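Local coordinates for tyrosine--tRNA ligase (Aeropyrum pernix, PDB 2CYA), which probably activates tyrosine with ATP and transfers it to the acceptor end of tRNA(Tyr), working as a homodimeric class I aminoacyl-tRNA synthetase, at residues A[137-142]-A[161-166]; A[172-177]-A[195-200]; A[275-280]-A[324-329]. All coordinates share one frame; numbering follows the deposited sequence.

Interaction 1 (A[137-142]-A[161-166]); sequences ASLARV and SKLIYP
Leu163 meets two residues of the short helix, Leu139 with one methyl branch and Val142 with its branch point. Its CD2 lies 4.1 Å from CG of Leu139, while its CG stands 4.2 Å from CG1 of Val142; both leucine and valine meet it at a slant. The first torsion of Leu163 lies off the usual staggered value (chi1 -94°) and, together with chi2 at 62°, leaves CD2 on the Leu139 side. Val142 sets CG1 anti to its backbone N, and this methyl reaches across to the backbone as well, 3.9 Å from Leu163 O. Leu139 starts its branch off to the flank of the contact, and its CG then comes in to touch. All the touching atoms are apolar apart from that carbonyl oxygen, and no hydrogen bond crosses. Ser138 caps the N terminus of the short helix that starts at Leu139: its OG accepts from Arg141 N at 2.7 Å in a nearly straight bond (168°), a capping bond in the first turn. Leu163 also packs on Leu163 of the second subunit, and Leu139 on Glu155 of that subunit. The contact thus belongs to the dimer interface of a class I tyrosyl-tRNA synthetase, on the helix that carries Tyr165, a predicted tyrosine-binding residue.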
loop_
_atom_site.group_PDB
_atom_site.type_symbol
_atom_site.label_atom_id
_atom_site.label_comp_id
_atom_site.label_asym_id
_atom_site.label_seq_id
_atom_site.Cartn_x
_atom_site.Cartn_y
_atom_site.Cartn_z
ATOM N N ALA A 137 12.098 -2.201 3.896
ATOM C CA ALA A 137 12.461 -0.830 4.199
ATOM C C ALA A 137 11.706 -0.323 5.415
ATOM O O ALA A 137 10.472 -0.240 5.414
ATOM C CB ALA A 137 12.186 0.064 3.008
ATOM N N SER A 138 12.462 0.027 6.450
ATOM C CA SER A 138 11.895 0.524 7.696
ATOM C C SER A 138 11.055 1.772 7.470
ATOM O O SER A 138 11.176 2.434 6.442
ATOM C CB SER A 138 13.018 0.832 8.696
ATOM O OG SER A 138 13.746 1.987 8.315
ATOM N N LEU A 139 10.194 2.087 8.431
ATOM C CA LEU A 139 9.358 3.272 8.320
ATOM C C LEU A 139 10.300 4.472 8.308
ATOM O O LEU A 139 9.978 5.531 7.758
ATOM C CB LEU A 139 8.394 3.362 9.511
ATOM C CG LEU A 139 7.381 4.518 9.532
ATOM C CD1 LEU A 139 6.273 4.230 10.546
ATOM C CD2 LEU A 139 8.080 5.816 9.887
ATOM N N ALA A 140 11.467 4.295 8.925
ATOM C CA ALA A 140 12.465 5.357 8.977
ATOM C C ALA A 140 13.097 5.492 7.592
ATOM O O ALA A 140 13.144 6.588 7.029
ATOM C CB ALA A 140 13.539 5.036 10.026
ATOM N N ARG A 141 13.571 4.378 7.040
ATOM C CA ARG A 141 14.183 4.414 5.715
ATOM C C ARG A 141 13.209 5.054 4.727
ATOM O O ARG A 141 13.584 5.939 3.962
ATOM C CB ARG A 141 14.560 3.004 5.244
ATOM C CG ARG A 141 15.172 2.969 3.839
ATOM C CD ARG A 141 16.515 3.691 3.809
ATOM N NE ARG A 141 17.007 3.957 2.453
ATOM C CZ ARG A 141 16.595 4.967 1.690
ATOM N NH1 ARG A 141 15.672 5.810 2.135
ATOM N NH2 ARG A 141 17.143 5.166 0.499
ATOM N N VAL A 142 11.951 4.619 4.768
ATOM C CA VAL A 142 10.923 5.152 3.879
ATOM C C VAL A 142 10.602 6.599 4.202
ATOM O O VAL A 142 10.254 7.378 3.323
ATOM C CB VAL A 142 9.602 4.342 3.973
ATOM C CG1 VAL A 142 8.507 5.035 3.167
ATOM C CG2 VAL A 142 9.820 2.925 3.456
ATOM N N SER A 161 -0.947 7.800 3.082
ATOM C CA SER A 161 -0.793 7.661 1.644
ATOM C C SER A 161 0.558 8.218 1.172
ATOM O O SER A 161 1.053 7.845 0.108
ATOM C CB SER A 161 -1.947 8.363 0.927
ATOM O OG SER A 161 -1.884 9.760 1.125
ATOM N N LYS A 162 1.169 9.083 1.980
ATOM C CA LYS A 162 2.459 9.678 1.636
ATOM C C LYS A 162 3.586 8.672 1.750
ATOM O O LYS A 162 4.635 8.840 1.131
ATOM C CB LYS A 162 2.780 10.881 2.536
ATOM C CG LYS A 162 1.752 11.996 2.508
ATOM C CD LYS A 162 1.674 12.663 1.152
ATOM C CE LYS A 162 0.750 13.874 1.190
ATOM N NZ LYS A 162 0.829 14.644 -0.077
ATOM N N LEU A 163 3.390 7.639 2.563
ATOM C CA LEU A 163 4.408 6.607 2.710
ATOM C C LEU A 163 4.246 5.585 1.594
ATOM O O LEU A 163 5.209 4.955 1.171
ATOM C CB LEU A 163 4.296 5.905 4.067
ATOM C CG LEU A 163 5.174 6.462 5.198
ATOM C CD1 LEU A 163 4.798 7.914 5.503
ATOM C CD2 LEU A 163 5.003 5.588 6.429
ATOM N N ILE A 164 3.024 5.420 1.112
ATOM C CA ILE A 164 2.778 4.472 0.033
ATOM C C ILE A 164 3.342 4.983 -1.303
ATOM O O ILE A 164 3.818 4.195 -2.118
ATOM C CB ILE A 164 1.261 4.194 -0.104
ATOM C CG1 ILE A 164 0.774 3.409 1.120
ATOM C CG2 ILE A 164 0.969 3.373 -1.332
ATOM C CD1 ILE A 164 -0.705 3.026 1.043
ATOM N N TYR A 165 3.303 6.301 -1.493
ATOM C CA TYR A 165 3.770 6.955 -2.722
ATOM C C TYR A 165 5.124 6.393 -3.162
ATOM O O TYR A 165 5.226 5.763 -4.201
ATOM C CB TYR A 165 3.834 8.481 -2.493
ATOM C CG TYR A 165 4.133 9.318 -3.713
ATOM C CD1 TYR A 165 3.144 10.085 -4.307
ATOM C CD2 TYR A 165 5.421 9.357 -4.263
ATOM C CE1 TYR A 165 3.423 10.885 -5.425
ATOM C CE2 TYR A 165 5.711 10.143 -5.377
ATOM C CZ TYR A 165 4.708 10.906 -5.953
ATOM O OH TYR A 165 4.989 11.679 -7.063
ATOM N N PRO A 166 6.174 6.578 -2.347
ATOM C CA PRO A 166 7.538 6.092 -2.637
ATOM C C PRO A 166 7.581 4.583 -2.886
ATOM O O PRO A 166 8.329 4.092 -3.744
ATOM C CB PRO A 166 8.315 6.451 -1.370
ATOM C CG PRO A 166 7.527 7.562 -0.760
ATOM C CD PRO A 166 6.106 7.212 -1.017
#

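Interaction 2 (A[172-177]-A[195-200]); sequences DIFYMD and RDVAEK
Phe174 sends its ring across to the segment 195-200, where Val197 and Ala198 receive its outer rim. CE2 lies 3.8 Å from CG1 of Val197, a methyl that sits at the ring edge, near the ring plane; the two side chains cross at about a right angle. Ala198 comes in obliquely: its CA is 3.5 Å from CZ of Phe174, and its CB is 3.7 Å from CE1. The ring therefore touches backbone as well as side chain at Ala198. With CG anti to the carbonyl carbon (chi1 -61°), the ring reaches the facing segment. Both helices belong to the Rossmann-type catalytic domain of class I synthetases, and strand 180-184 of its central sheet lies between them in the chain. Helix 161-175 closes with a Schellman motif: Asp177, at positive phi, is the C-prime residue, Leu178 N bonds to Ile173 O, and Asp177 N to Phe174 O at 2.8 Å. Leu129 and Val133 of helix 124-135 also pack against the ring, as does Leu201. Replacing Phe174 by an alanine would probably leave Val197 CG1 and the Ala198 backbone without their apolar partner, opening a gap between the two helices. Asp172, immediately before Ile173 of the Schellman motif and predicted to bind tyrosine, hydrogen-bonds through OD1 to Tyr126.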
loop_
_atom_site.group_PDB
_atom_site.type_symbol
_atom_site.label_atom_id
_atom_site.label_comp_id
_atom_site.label_asym_id
_atom_site.label_seq_id
_atom_site.Cartn_x
_atom_site.Cartn_y
_atom_site.Cartn_z
ATOM N N ASP A 172 7.118 0.693 -9.345
ATOM C CA ASP A 172 6.893 0.991 -10.756
ATOM C C ASP A 172 8.167 0.630 -11.524
ATOM O O ASP A 172 8.110 0.007 -12.587
ATOM C CB ASP A 172 6.623 2.488 -10.986
ATOM C CG ASP A 172 5.295 2.955 -10.425
ATOM O OD1 ASP A 172 4.391 2.125 -10.213
ATOM O OD2 ASP A 172 5.144 4.175 -10.219
ATOM N N ILE A 173 9.308 1.061 -10.980
ATOM C CA ILE A 173 10.620 0.809 -11.577
ATOM C C ILE A 173 10.892 -0.691 -11.650
ATOM O O ILE A 173 11.264 -1.199 -12.701
ATOM C CB ILE A 173 11.752 1.517 -10.748
ATOM C CG1 ILE A 173 11.627 3.038 -10.916
ATOM C CG2 ILE A 173 13.144 1.036 -11.181
ATOM C CD1 ILE A 173 12.432 3.835 -9.893
ATOM N N PHE A 174 10.694 -1.413 -10.548
ATOM C CA PHE A 174 10.960 -2.854 -10.582
ATOM C C PHE A 174 9.954 -3.591 -11.473
ATOM O O PHE A 174 10.332 -4.457 -12.272
ATOM C CB PHE A 174 10.931 -3.476 -9.173
ATOM C CG PHE A 174 11.970 -2.916 -8.211
ATOM C CD1 PHE A 174 13.212 -2.468 -8.666
ATOM C CD2 PHE A 174 11.721 -2.914 -6.833
ATOM C CE1 PHE A 174 14.187 -2.033 -7.771
ATOM C CE2 PHE A 174 12.690 -2.479 -5.918
ATOM C CZ PHE A 174 13.925 -2.036 -6.380
ATOM N N TYR A 175 8.675 -3.251 -11.342
ATOM C CA TYR A 175 7.648 -3.912 -12.139
ATOM C C TYR A 175 7.940 -3.791 -13.637
ATOM O O TYR A 175 7.752 -4.749 -14.385
ATOM C CB TYR A 175 6.274 -3.312 -11.846
ATOM C CG TYR A 175 5.144 -3.990 -12.587
ATOM C CD1 TYR A 175 4.540 -5.148 -12.082
ATOM C CD2 TYR A 175 4.658 -3.461 -13.787
ATOM C CE1 TYR A 175 3.467 -5.759 -12.759
ATOM C CE2 TYR A 175 3.597 -4.062 -14.467
ATOM C CZ TYR A 175 3.006 -5.209 -13.947
ATOM O OH TYR A 175 1.964 -5.803 -14.630
ATOM N N MET A 176 8.394 -2.618 -14.078
ATOM C CA MET A 176 8.713 -2.410 -15.497
ATOM C C MET A 176 10.084 -2.943 -15.888
ATOM O O MET A 176 10.557 -2.723 -17.009
ATOM C CB MET A 176 8.582 -0.937 -15.858
ATOM C CG MET A 176 7.135 -0.458 -15.795
ATOM S SD MET A 176 6.907 1.236 -16.328
ATOM C CE MET A 176 7.001 2.008 -14.821
ATOM N N ASP A 177 10.724 -3.642 -14.953
ATOM C CA ASP A 177 12.006 -4.280 -15.217
ATOM C C ASP A 177 13.016 -3.315 -15.817
ATOM O O ASP A 177 13.636 -3.607 -16.835
ATOM C CB ASP A 177 11.766 -5.449 -16.181
ATOM C CG ASP A 177 12.941 -6.415 -16.230
ATOM O OD1 ASP A 177 13.475 -6.742 -15.147
ATOM O OD2 ASP A 177 13.309 -6.849 -17.342
ATOM N N ARG A 195 17.381 1.889 -5.332
ATOM C CA ARG A 195 18.731 1.327 -5.436
ATOM C C ARG A 195 19.126 0.595 -4.164
ATOM O O ARG A 195 19.795 -0.434 -4.220
ATOM C CB ARG A 195 19.758 2.435 -5.720
ATOM C CG ARG A 195 19.679 3.013 -7.134
ATOM C CD ARG A 195 20.615 4.212 -7.286
ATOM N NE ARG A 195 22.010 3.892 -6.973
ATOM C CZ ARG A 195 22.831 3.222 -7.774
ATOM N NH1 ARG A 195 22.417 2.778 -8.967
ATOM N NH2 ARG A 195 24.072 2.988 -7.377
ATOM N N ASP A 196 18.716 1.125 -3.016
ATOM C CA ASP A 196 19.068 0.505 -1.736
ATOM C C ASP A 196 18.318 -0.782 -1.479
ATOM O O ASP A 196 18.723 -1.578 -0.647
ATOM C CB ASP A 196 18.759 1.438 -0.567
ATOM C CG ASP A 196 19.843 2.454 -0.333
ATOM O OD1 ASP A 196 20.931 2.298 -0.927
ATOM O OD2 ASP A 196 19.606 3.397 0.448
ATOM N N VAL A 197 17.227 -0.982 -2.207
ATOM C CA VAL A 197 16.374 -2.135 -2.010
ATOM C C VAL A 197 16.436 -3.211 -3.081
ATOM O O VAL A 197 16.152 -4.381 -2.809
ATOM C CB VAL A 197 14.913 -1.617 -1.840
ATOM C CG1 VAL A 197 13.903 -2.633 -2.320
ATOM C CG2 VAL A 197 14.685 -1.258 -0.390
ATOM N N ALA A 198 16.825 -2.825 -4.288
ATOM C CA ALA A 198 16.874 -3.742 -5.425
ATOM C C ALA A 198 17.525 -5.120 -5.210
ATOM O O ALA A 198 16.935 -6.145 -5.549
ATOM C CB ALA A 198 17.537 -3.037 -6.617
ATOM N N GLU A 199 18.740 -5.151 -4.673
ATOM C CA GLU A 199 19.429 -6.436 -4.483
ATOM C C GLU A 199 18.730 -7.321 -3.440
ATOM O O GLU A 199 18.627 -8.532 -3.618
ATOM C CB GLU A 199 20.916 -6.197 -4.154
ATOM C CG GLU A 199 21.680 -5.635 -5.363
ATOM C CD GLU A 199 23.142 -5.274 -5.085
ATOM O OE1 GLU A 199 23.651 -5.548 -3.971
ATOM O OE2 GLU A 199 23.786 -4.718 -6.004
ATOM N N LYS A 200 18.206 -6.714 -2.388
ATOM C CA LYS A 200 17.483 -7.475 -1.369
ATOM C C LYS A 200 16.286 -8.221 -1.959
ATOM O O LYS A 200 15.966 -9.319 -1.520
ATOM C CB LYS A 200 17.000 -6.546 -0.258
ATOM C CG LYS A 200 18.130 -6.002 0.570
ATOM C CD LYS A 200 17.641 -4.939 1.534
ATOM C CE LYS A 200 18.810 -4.370 2.301
ATOM N NZ LYS A 200 18.391 -3.249 3.180
#

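Interaction 3 (A[275-280]-A[324-329])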
loop_
_atom_site.group_PDB
_atom_site.type_symbol
_atom_site.label_atom_id
_atom_site.label_comp_id
_atom_site.label_asym_id
_atom_site.label_seq_id
_atom_site.Cartn_x
_atom_site.Cartn_y
_atom_site.Cartn_z
ATOM N N PRO A 275 16.814 31.864 -13.138
ATOM C CA PRO A 275 15.910 31.085 -14.001
ATOM C C PRO A 275 16.029 31.441 -15.486
ATOM O O PRO A 275 15.860 30.584 -16.357
ATOM C CB PRO A 275 14.516 31.420 -13.465
ATOM C CG PRO A 275 14.773 32.011 -12.092
ATOM C CD PRO A 275 16.047 32.781 -12.281
ATOM N N VAL A 276 16.314 32.709 -15.765
ATOM C CA VAL A 276 16.450 33.170 -17.134
ATOM C C VAL A 276 17.622 32.468 -17.793
ATOM O O VAL A 276 17.541 32.048 -18.949
ATOM C CB VAL A 276 16.649 34.701 -17.194
ATOM C CG1 VAL A 276 16.719 35.159 -18.645
ATOM C CG2 VAL A 276 15.491 35.394 -16.470
ATOM N N LEU A 277 18.714 32.334 -17.053
ATOM C CA LEU A 277 19.883 31.647 -17.581
ATOM C C LEU A 277 19.606 30.136 -17.687
ATOM O O LEU A 277 20.012 29.498 -18.652
ATOM C CB LEU A 277 21.109 31.913 -16.692
ATOM C CG LEU A 277 21.847 33.224 -16.967
ATOM C CD1 LEU A 277 23.110 33.309 -16.111
ATOM C CD2 LEU A 277 22.234 33.275 -18.444
ATOM N N GLU A 278 18.912 29.575 -16.702
ATOM C CA GLU A 278 18.579 28.151 -16.724
ATOM C C GLU A 278 17.755 27.845 -17.970
ATOM O O GLU A 278 17.978 26.840 -18.631
ATOM C CB GLU A 278 17.765 27.759 -15.488
ATOM C CG GLU A 278 18.496 27.967 -14.173
ATOM C CD GLU A 278 17.649 27.598 -12.968
ATOM O OE1 GLU A 278 16.415 27.805 -13.000
ATOM O OE2 GLU A 278 18.224 27.111 -11.979
ATOM N N ILE A 279 16.790 28.707 -18.282
ATOM C CA ILE A 279 15.969 28.494 -19.467
ATOM C C ILE A 279 16.871 28.495 -20.704
ATOM O O ILE A 279 16.743 27.636 -21.586
ATOM C CB ILE A 279 14.909 29.593 -19.606
ATOM C CG1 ILE A 279 13.846 29.405 -18.521
ATOM C CG2 ILE A 279 14.344 29.611 -21.037
ATOM C CD1 ILE A 279 12.847 30.521 -18.425
ATOM N N ALA A 280 17.796 29.446 -20.763
ATOM C CA ALA A 280 18.700 29.531 -21.914
ATOM C C ALA A 280 19.533 28.267 -22.023
ATOM O O ALA A 280 19.657 27.672 -23.093
ATOM C CB ALA A 280 19.622 30.740 -21.781
ATOM N N LEU A 324 18.366 42.941 -18.847
ATOM C CA LEU A 324 17.265 43.296 -19.722
ATOM C C LEU A 324 17.502 42.826 -21.155
ATOM O O LEU A 324 16.560 42.459 -21.857
ATOM C CB LEU A 324 17.033 44.807 -19.678
ATOM C CG LEU A 324 15.702 45.287 -20.267
ATOM C CD1 LEU A 324 14.551 44.438 -19.732
ATOM C CD2 LEU A 324 15.489 46.743 -19.906
ATOM N N ASP A 325 18.755 42.832 -21.595
ATOM C CA ASP A 325 19.052 42.382 -22.951
ATOM C C ASP A 325 18.927 40.863 -23.059
ATOM O O ASP A 325 18.532 40.337 -24.101
ATOM C CB ASP A 325 20.460 42.810 -23.376
ATOM C CG ASP A 325 20.528 44.273 -23.792
ATOM O OD1 ASP A 325 19.655 44.712 -24.587
ATOM O OD2 ASP A 325 21.463 44.970 -23.331
ATOM N N LEU A 326 19.283 40.167 -21.981
ATOM C CA LEU A 326 19.189 38.714 -21.953
ATOM C C LEU A 326 17.699 38.357 -21.944
ATOM O O LEU A 326 17.254 37.513 -22.719
ATOM C CB LEU A 326 19.888 38.156 -20.701
ATOM C CG LEU A 326 19.883 36.631 -20.517
ATOM C CD1 LEU A 326 20.762 35.962 -21.573
ATOM C CD2 LEU A 326 20.390 36.294 -19.133
ATOM N N LYS A 327 16.938 39.033 -21.082
ATOM C CA LYS A 327 15.496 38.817 -20.968
ATOM C C LYS A 327 14.789 38.844 -22.329
ATOM O O LYS A 327 14.106 37.891 -22.699
ATOM C CB LYS A 327 14.860 39.893 -20.091
ATOM C CG LYS A 327 15.305 39.920 -18.645
ATOM C CD LYS A 327 14.398 39.101 -17.775
ATOM C CE LYS A 327 14.501 39.524 -16.314
ATOM N NZ LYS A 327 14.040 40.921 -16.072
ATOM N N ASN A 328 14.940 39.949 -23.055
ATOM C CA ASN A 328 14.302 40.099 -24.356
ATOM C C ASN A 328 14.668 38.996 -25.309
ATOM O O ASN A 328 13.799 38.443 -25.978
ATOM C CB ASN A 328 14.674 41.439 -25.010
ATOM C CG ASN A 328 13.805 42.576 -24.538
ATOM O OD1 ASN A 328 14.020 43.725 -24.914
ATOM N ND2 ASN A 328 12.814 42.267 -23.707
ATOM N N ALA A 329 15.962 38.698 -25.386
ATOM C CA ALA A 329 16.455 37.671 -26.294
ATOM C C ALA A 329 15.943 36.287 -25.921
ATOM O O ALA A 329 15.626 35.481 -26.796
ATOM C CB ALA A 329 17.989 37.671 -26.312
#
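Two helices of the C-terminal, largely helical part of the chain pack here, 275-280 against 324-329, with their local axes 10.4 Å apart and inclined by 43°. Leu326 provides the central side chain: its CD2 lies 3.6 Å from CD2 of Leu277 and 3.9 Å from CG1 of Val276, so a single methyl is shared by two residues of the facing helix. Leu326 and Leu277 cross at about a right angle, whereas Leu326 and Val276 run past one another in opposite directions. Leu326 holds CG anti to its backbone N (chi1 -180°), extending the branch toward the other helix. Leu277 leaves its helix along the flank and brings CD2 in from there. The second methyl of Val276, CG2, turns to the neighbouring lysine, standing 4.1 Å from CD of Lys327, which it meets at about a right angle. There the lysine acts through its aliphatic chain. Bends at chi2 and chi4 take its ammonium elsewhere, and NZ hydrogen-bonds to the carbonyl oxygen of Arg262 at the end of helix 254-262. The lysine thus combines apolar packing with a polar tie to a third helix. Tyr316 of helix 309-317 touches both Leu277 and Leu326, and Val330, one turn beyond Leu326, lies on Val276. No hydrogen bond joins the two segments, and the annotated binding residues are distant. This is aliphatic side-chain packing between inclined helices, in the helical region that follows the KMSKS motif of this class I synthetase.

Overall arrangement
From the N terminus, the contacts follow one another in series, none enclosing or crossing another. Interaction 1 closes an 18-residue connection, part of it not modelled, with a single helical residue and no strand, and ties the short helix 139-143 to the start of helix 161-175. Interaction 2 opens near the other end of that same helix and closes a 17-residue connection through strand 180-184 onto helix 188-198. The two centres are 15 Å apart, and the salt bridge from Arg141 to Asp196 joins them directly. Interaction 3, after the KMSKS motif, spans 43 residues and unites helices 275-284 and 323-346; its centre lies 40 Å from each of the others, across the chain's centre.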